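Local coordinates for endo-beta-1,2-glucanase (Talaromyces funiculosus, PDB 6IMV), which hydrolyses internal beta-1,2-glucosidic linkages of beta-1,2-glucans, and is seen here with glucose units bound, at residues 430-433 with 434-437; 410-414 with 415-419; 305-308 with 309-313. One frame throughout, in Å; residues are numbered along the deposited sequence.

Each of the three contacts lies within one unbroken run of chain, so each closes only a short turn, and along the chain they come in series, neither nested nor crossed. Interaction 3 comes first, a turn in the connection between strand 290-296 and helix 318-337. Interaction 2 closes the beta hairpin of strands 411-412 and 415-421. Interaction 1 follows, where neighbouring strand 427-432 of the same antiparallel sheet runs into helix 433-443. Glu418 reaches from the hairpin to the start of that helix, while Trp307 of interaction 3 packs against Asp434 of interaction 1, so that sheet, helix and loop meet beside the bound glucose.

Interaction 1 of 3, residues 430-433 with 434-437; sequences LLTW and DSKV. With BGC (beta-D-glucopyranose), chain I.
Thr432 and Ser435 meet where the strand gives way to a helix: Thr432 OG1 accepts the backbone N-H of Ser435 at 3.2 Å, with an N-H...O angle of 148°. With chi1 65° OG1 sits between the backbone N and the carbonyl carbon, near Ser435 N, while Thr432 CG2, beside the backbone N, lies 3.9 Å from O4 of the bound glucose. Asp434, the second residue of the helix, lines the same pocket, with OD1 3.6 Å from the glucose O6; its salt bridge, however, is made with Lys82. Thr432 is therefore the N-cap of helix 433-443, and a beta-branched residue with a short hydroxyl suits it, serving at once the end of the strand and the first turn. Behind the cap, Trp433 O takes two helix donors, Val437 N at 2.8 Å and Lys436 N at 3.2 Å. The Trp433 and Val437 side chains lie next to each other and point the same way, with CG2 of Val437 3.5 Å from indole CE3. Lys436 bends at chi3 and chi4, passing its CD 3.9 Å from Leu431 CB, and its ammonium forms a salt bridge with Glu41 and hydrogen bonds to Tyr414 O and Ser416 O. Further out, Glu418 OE1 is hydrogen-bonded to the hydroxyls of both Thr432 and Ser435, while Ser50 O holds the indole N-H of Trp433.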
loop_
_atom_site.group_PDB
_atom_site.type_symbol
_atom_site.label_atom_id
_atom_site.label_comp_id
_atom_site.label_asym_id
_atom_site.label_seq_id
_atom_site.Cartn_x
_atom_site.Cartn_y
_atom_site.Cartn_z
ATOM N N LEU A 430 3.046 -5.204 -16.837
ATOM C CA LEU A 430 2.485 -4.030 -16.239
ATOM C C LEU A 430 3.338 -3.630 -15.030
ATOM O O LEU A 430 3.986 -4.485 -14.409
ATOM C CB LEU A 430 1.046 -4.374 -15.838
ATOM C CG LEU A 430 0.220 -3.239 -15.229
ATOM C CD1 LEU A 430 -0.153 -2.224 -16.291
ATOM C CD2 LEU A 430 -1.025 -3.780 -14.547
ATOM N N LEU A 431 3.346 -2.325 -14.733
ATOM C CA LEU A 431 3.915 -1.771 -13.512
ATOM C C LEU A 431 2.822 -0.984 -12.780
ATOM O O LEU A 431 2.144 -0.191 -13.412
ATOM C CB LEU A 431 5.069 -0.824 -13.863
ATOM C CG LEU A 431 6.044 -1.290 -14.940
ATOM C CD1 LEU A 431 6.924 -0.128 -15.374
ATOM C CD2 LEU A 431 6.886 -2.466 -14.459
ATOM N N THR A 432 2.681 -1.181 -11.463
ATOM C CA THR A 432 1.833 -0.322 -10.642
ATOM C C THR A 432 2.538 -0.003 -9.322
ATOM O O THR A 432 3.403 -0.761 -8.880
ATOM C CB THR A 432 0.462 -0.959 -10.362
ATOM O OG1 THR A 432 0.651 -2.125 -9.563
ATOM C CG2 THR A 432 -0.294 -1.327 -11.624
ATOM N N TRP A 433 2.147 1.118 -8.700
ATOM C CA TRP A 433 2.621 1.481 -7.358
ATOM C C TRP A 433 2.314 0.344 -6.386
ATOM O O TRP A 433 3.185 -0.048 -5.595
ATOM C CB TRP A 433 1.998 2.790 -6.857
ATOM C CG TRP A 433 2.500 4.002 -7.570
ATOM C CD1 TRP A 433 2.023 4.509 -8.739
ATOM C CD2 TRP A 433 3.594 4.851 -7.177
ATOM N NE1 TRP A 433 2.729 5.622 -9.095
ATOM C CE2 TRP A 433 3.702 5.859 -8.160
ATOM C CE3 TRP A 433 4.481 4.865 -6.096
ATOM C CZ2 TRP A 433 4.672 6.860 -8.096
ATOM C CZ3 TRP A 433 5.439 5.853 -6.037
ATOM C CH2 TRP A 433 5.539 6.828 -7.028
ATOM N N ASP A 434 1.070 -0.156 -6.450
ATOM C CA ASP A 434 0.566 -1.184 -5.531
ATOM C C ASP A 434 1.461 -2.437 -5.564
ATOM O O ASP A 434 1.757 -3.000 -4.505
ATOM C CB ASP A 434 -0.902 -1.521 -5.830
ATOM C CG ASP A 434 -1.911 -0.529 -5.262
ATOM O OD1 ASP A 434 -1.836 0.651 -5.605
ATOM O OD2 ASP A 434 -2.805 -0.957 -4.501
ATOM N N SER A 435 1.891 -2.877 -6.756
ATOM C CA SER A 435 2.629 -4.159 -6.891
ATOM C C SER A 435 4.144 -3.988 -6.711
ATOM O O SER A 435 4.869 -4.969 -6.748
ATOM C CB SER A 435 2.330 -4.859 -8.209
ATOM O OG SER A 435 3.018 -4.252 -9.287
ATOM N N LYS A 436 4.625 -2.754 -6.517
ATOM C CA LYS A 436 6.073 -2.494 -6.553
ATOM C C LYS A 436 6.541 -1.665 -5.352
ATOM O O LYS A 436 7.527 -2.020 -4.692
ATOM C CB LYS A 436 6.424 -1.773 -7.850
ATOM C CG LYS A 436 6.290 -2.617 -9.106
ATOM C CD LYS A 436 6.439 -1.808 -10.379
ATOM C CE LYS A 436 7.814 -1.210 -10.572
ATOM N NZ LYS A 436 8.859 -2.260 -10.524
ATOM N N VAL A 437 5.872 -0.539 -5.108
ATOM C CA VAL A 437 6.349 0.453 -4.155
ATOM C C VAL A 437 5.764 0.177 -2.764
ATOM O O VAL A 437 6.245 0.752 -1.782
ATOM C CB VAL A 437 6.064 1.881 -4.653
ATOM C CG1 VAL A 437 6.586 2.947 -3.693
ATOM C CG2 VAL A 437 6.642 2.083 -6.038
HETATM C C2 BGC I . -7.883 -1.120 -10.663
HETATM C C3 BGC I . -6.638 -1.293 -11.551
HETATM C C4 BGC I . -5.337 -0.938 -10.804
HETATM C C5 BGC I . -5.319 -1.624 -9.429
HETATM C C6 BGC I . -4.091 -1.263 -8.589
HETATM C C1 BGC I . -7.684 -1.814 -9.322
HETATM O O1 BGC I . -8.791 -1.661 -8.430
HETATM O O2 BGC I . -8.991 -1.722 -11.308
HETATM O O3 BGC I . -6.747 -0.496 -12.732
HETATM O O4 BGC I . -4.170 -1.306 -11.567
HETATM O O5 BGC I . -6.509 -1.292 -8.702
HETATM O O6 BGC I . -4.134 0.126 -8.276
#

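Interaction 2 of 3, residues 410-414 with 415-419; sequences MQNIY and GSTES
A chi1 of 57° sets the Asn412 amide between its own backbone N and carbonyl carbon, which swings ND2 across the hairpin to Thr417 OG1, 2.9 Å away. The acceptor lies in the amide plane. Thr417 meets it with OG1 beside its backbone N (chi1 -52°), and its hydroxyl is hydrogen-bonded to Lys409 O. At the amide's other end, Asn412 OD1 accepts Tyr414 N at 2.7 Å, an Asx turn laid over the type I turn from Asn412 to Gly415. The antiparallel strands begin at that hydrogen-bonded pair, with Asn412 N on Gly415 O at 2.7 Å, and continue to Thr417 N on Met410 O at 3.0 Å. Gly415 adopts a positive phi of 99°, at which a beta carbon would collide with Tyr414 O. Met410, bent at chi2 and chi3, lays SD 3.4 Å from Ser419 O; a long, bendable apolar chain suits this buried place. An asparagine suits the turn because one flat group offers both an acceptor and a donor: with OD1 and ND2 each engaged, its flip is fixed, which probably helps to keep the strand ends in register.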
loop_
_atom_site.group_PDB
_atom_site.type_symbol
_atom_site.label_atom_id
_atom_site.label_comp_id
_atom_site.label_asym_id
_atom_site.label_seq_id
_atom_site.Cartn_x
_atom_site.Cartn_y
_atom_site.Cartn_z
ATOM N N MET A 410 9.765 -11.440 -15.236
ATOM C CA MET A 410 9.314 -10.928 -13.946
ATOM C C MET A 410 10.264 -9.851 -13.397
ATOM O O MET A 410 9.988 -9.270 -12.342
ATOM C CB MET A 410 9.109 -12.068 -12.947
ATOM C CG MET A 410 7.810 -12.825 -13.204
ATOM S SD MET A 410 6.365 -11.699 -13.204
ATOM C CE MET A 410 6.247 -11.303 -11.460
ATOM N N GLN A 411 11.336 -9.546 -14.134
ATOM C CA GLN A 411 12.075 -8.295 -13.964
ATOM C C GLN A 411 12.064 -7.516 -15.281
ATOM O O GLN A 411 11.993 -8.094 -16.386
ATOM C CB GLN A 411 13.524 -8.515 -13.523
ATOM C CG GLN A 411 13.672 -9.113 -12.137
ATOM C CD GLN A 411 15.125 -9.265 -11.752
ATOM O OE1 GLN A 411 15.850 -10.124 -12.274
ATOM N NE2 GLN A 411 15.568 -8.413 -10.834
ATOM N N ASN A 412 12.152 -6.188 -15.140
ATOM C CA ASN A 412 12.179 -5.257 -16.252
ATOM C C ASN A 412 13.076 -4.074 -15.866
ATOM O O ASN A 412 13.524 -3.999 -14.726
ATOM C CB ASN A 412 10.760 -4.819 -16.626
ATOM C CG ASN A 412 10.020 -4.193 -15.467
ATOM O OD1 ASN A 412 10.267 -3.040 -15.120
ATOM N ND2 ASN A 412 9.105 -4.937 -14.871
ATOM N N ILE A 413 13.279 -3.142 -16.804
ATOM C CA ILE A 413 14.167 -1.977 -16.600
ATOM C C ILE A 413 13.555 -0.968 -15.625
ATOM O O ILE A 413 14.182 0.059 -15.349
ATOM C CB ILE A 413 14.530 -1.290 -17.932
ATOM C CG1 ILE A 413 13.304 -0.805 -18.711
ATOM C CG2 ILE A 413 15.414 -2.188 -18.780
ATOM C CD1 ILE A 413 13.641 0.172 -19.816
ATOM N N TYR A 414 12.352 -1.253 -15.105
ATOM C CA TYR A 414 11.737 -0.452 -14.039
ATOM C C TYR A 414 11.561 -1.284 -12.759
ATOM O O TYR A 414 10.773 -0.903 -11.881
ATOM C CB TYR A 414 10.390 0.104 -14.517
ATOM C CG TYR A 414 10.381 0.620 -15.935
ATOM C CD1 TYR A 414 10.757 1.921 -16.231
ATOM C CD2 TYR A 414 10.011 -0.206 -16.991
ATOM C CE1 TYR A 414 10.762 2.392 -17.539
ATOM C CE2 TYR A 414 9.991 0.251 -18.295
ATOM C CZ TYR A 414 10.371 1.553 -18.568
ATOM O OH TYR A 414 10.359 1.983 -19.859
ATOM N N GLY A 415 12.297 -2.398 -12.651
ATOM C CA GLY A 415 12.265 -3.278 -11.468
ATOM C C GLY A 415 11.378 -4.493 -11.686
ATOM O O GLY A 415 11.362 -5.056 -12.775
ATOM N N SER A 416 10.643 -4.891 -10.643
ATOM C CA SER A 416 9.792 -6.090 -10.694
ATOM C C SER A 416 8.576 -5.851 -11.600
ATOM O O SER A 416 8.083 -4.712 -11.755
ATOM C CB SER A 416 9.371 -6.534 -9.317
ATOM O OG SER A 416 8.555 -5.560 -8.671
ATOM N N THR A 417 8.109 -6.948 -12.203
ATOM C CA THR A 417 6.901 -6.981 -13.012
ATOM C C THR A 417 5.694 -7.255 -12.099
ATOM O O THR A 417 5.841 -7.890 -11.037
ATOM C CB THR A 417 7.067 -8.026 -14.122
ATOM O OG1 THR A 417 8.289 -7.771 -14.815
ATOM C CG2 THR A 417 5.926 -8.036 -15.109
ATOM N N GLU A 418 4.511 -6.802 -12.533
ATOM C CA GLU A 418 3.256 -6.834 -11.747
ATOM C C GLU A 418 2.996 -8.231 -11.157
ATOM O O GLU A 418 2.820 -8.386 -9.936
ATOM C CB GLU A 418 2.087 -6.378 -12.628
ATOM C CG GLU A 418 0.709 -6.512 -11.979
ATOM C CD GLU A 418 0.194 -5.319 -11.196
ATOM O OE1 GLU A 418 0.975 -4.374 -10.970
ATOM O OE2 GLU A 418 -0.996 -5.341 -10.798
ATOM N N SER A 419 2.928 -9.248 -12.022
ATOM C CA SER A 419 2.478 -10.574 -11.605
ATOM C C SER A 419 2.793 -11.619 -12.675
ATOM O O SER A 419 3.004 -11.274 -13.826
ATOM C CB SER A 419 1.001 -10.572 -11.295
ATOM O OG SER A 419 0.240 -10.474 -12.482
#

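Interaction 3 of 3, residues 305-308 with 309-313; sequences ETWK and VLEMP
Thr306 and Val309 form the close-packed side of this turn. Val309 N donates to Thr306 O at 3.1 Å, the three-residue spacing of a 3-10 turn, and the CG2 methyls of the two side chains sit 3.8 Å apart. Beta-branched residues suit the place, since their methyls, close to the backbone, meet each other, and Val309 CG2 also lies against Thr306 O. The same spacing recurs as Leu310 N bonds Trp307 O at 3.0 Å, and Leu310 CB packs against that oxygen. Lys308 O then accepts from both Glu311 N, at 3.0 Å, and Met312 N, at 3.2 Å.

The other flank, though buried too, is joined by a single weak side-chain bond. A chi1 of -164° turns the Trp307 ring away from its backbone N and brings its NE1 edge to Glu311, where OE2 lies in the ring plane, 2.9 Å from NE1. The N-H points poorly, at 128°, and the carboxylate is tilted 45° from the ring. Helices 80-94 and 163-182 also pack on both side chains. Replacing Glu311 by an alanine would probably leave Trp307 NE1 without this acceptor and open a gap between the indole and those helices. Lys308 extends away to Glu252, Pro248 O and Tyr472.

The side chain of Trp307 is about 7 Å from bound glucose, and Glu305 touches another sugar. Glu311 OE2 also lies 3.2 Å from CD1 of Trp307, so the acceptor faces the electron-poor N-H edge of the indole as a whole, a weak, largely electrostatic contact that probably helps to set the ring's orientation.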
loop_
_atom_site.group_PDB
_atom_site.type_symbol
_atom_site.label_atom_id
_atom_site.label_comp_id
_atom_site.label_asym_id
_atom_site.label_seq_id
_atom_site.Cartn_x
_atom_site.Cartn_y
_atom_site.Cartn_z
ATOM N N GLU A 305 -4.213 -6.315 2.614
ATOM C CA GLU A 305 -5.112 -6.054 3.754
ATOM C C GLU A 305 -4.336 -5.600 5.004
ATOM O O GLU A 305 -4.940 -5.064 5.929
ATOM C CB GLU A 305 -5.950 -7.298 4.071
ATOM C CG GLU A 305 -6.891 -7.693 2.952
ATOM C CD GLU A 305 -7.410 -9.128 3.022
ATOM O OE1 GLU A 305 -7.366 -9.732 4.111
ATOM O OE2 GLU A 305 -7.831 -9.649 1.970
ATOM N N THR A 306 -3.008 -5.799 5.012
ATOM C CA THR A 306 -2.124 -5.533 6.151
ATOM C C THR A 306 -1.497 -4.127 6.065
ATOM O O THR A 306 -0.746 -3.732 6.946
ATOM C CB THR A 306 -1.072 -6.650 6.225
ATOM O OG1 THR A 306 -1.771 -7.871 6.474
ATOM C CG2 THR A 306 -0.025 -6.443 7.294
ATOM N N TRP A 307 -1.864 -3.363 5.027
ATOM C CA TRP A 307 -1.349 -2.023 4.683
ATOM C C TRP A 307 -1.222 -1.091 5.899
ATOM O O TRP A 307 -0.285 -0.297 5.956
ATOM C CB TRP A 307 -2.285 -1.412 3.640
ATOM C CG TRP A 307 -1.816 -0.225 2.859
ATOM C CD1 TRP A 307 -1.491 1.017 3.322
ATOM C CD2 TRP A 307 -1.787 -0.136 1.419
ATOM N NE1 TRP A 307 -1.213 1.855 2.273
ATOM C CE2 TRP A 307 -1.405 1.184 1.091
ATOM C CE3 TRP A 307 -2.058 -1.039 0.382
ATOM C CZ2 TRP A 307 -1.262 1.611 -0.230
ATOM C CZ3 TRP A 307 -1.924 -0.614 -0.923
ATOM C CH2 TRP A 307 -1.532 0.694 -1.222
ATOM N N LYS A 308 -2.184 -1.139 6.827
ATOM C CA LYS A 308 -2.268 -0.169 7.925
ATOM C C LYS A 308 -0.983 -0.156 8.765
ATOM O O LYS A 308 -0.627 0.883 9.306
ATOM C CB LYS A 308 -3.483 -0.437 8.816
ATOM C CG LYS A 308 -3.407 -1.696 9.668
ATOM C CD LYS A 308 -4.734 -2.094 10.273
ATOM C CE LYS A 308 -4.607 -3.213 11.283
ATOM N NZ LYS A 308 -5.890 -3.481 11.973
ATOM N N VAL A 309 -0.293 -1.299 8.870
ATOM C CA VAL A 309 0.863 -1.422 9.768
ATOM C C VAL A 309 2.055 -0.625 9.213
ATOM O O VAL A 309 2.974 -0.327 9.964
ATOM C CB VAL A 309 1.241 -2.892 10.037
ATOM C CG1 VAL A 309 0.042 -3.696 10.502
ATOM C CG2 VAL A 309 1.908 -3.547 8.838
ATOM N N LEU A 310 2.011 -0.271 7.920
ATOM C CA LEU A 310 3.024 0.589 7.286
ATOM C C LEU A 310 2.892 2.040 7.763
ATOM O O LEU A 310 3.837 2.818 7.610
ATOM C CB LEU A 310 2.878 0.567 5.761
ATOM C CG LEU A 310 3.248 -0.724 5.032
ATOM C CD1 LEU A 310 2.746 -0.668 3.597
ATOM C CD2 LEU A 310 4.751 -0.965 5.055
ATOM N N GLU A 311 1.710 2.424 8.254
ATOM C CA GLU A 311 1.371 3.846 8.410
ATOM C C GLU A 311 1.164 4.243 9.881
ATOM O O GLU A 311 1.263 5.401 10.193
ATOM C CB GLU A 311 0.129 4.176 7.584
ATOM C CG GLU A 311 0.292 3.840 6.109
ATOM C CD GLU A 311 -0.557 4.672 5.168
ATOM O OE1 GLU A 311 -0.797 5.885 5.467
ATOM O OE2 GLU A 311 -0.995 4.114 4.155
ATOM N N MET A 312 0.858 3.301 10.772
ATOM C CA MET A 312 0.678 3.611 12.195
ATOM C C MET A 312 1.380 2.544 13.019
ATOM O O MET A 312 1.544 1.420 12.553
ATOM C CB MET A 312 -0.805 3.680 12.569
ATOM C CG MET A 312 -1.543 4.773 11.819
ATOM S SD MET A 312 -3.243 4.950 12.348
ATOM C CE MET A 312 -3.048 5.899 13.861
ATOM N N PRO A 313 1.850 2.874 14.243
ATOM C CA PRO A 313 2.701 1.967 15.019
ATOM C C PRO A 313 1.952 0.821 15.723
ATOM O O PRO A 313 2.084 0.637 16.932
ATOM C CB PRO A 313 3.358 2.927 16.027
ATOM C CG PRO A 313 2.314 3.987 16.257
ATOM C CD PRO A 313 1.658 4.178 14.904
#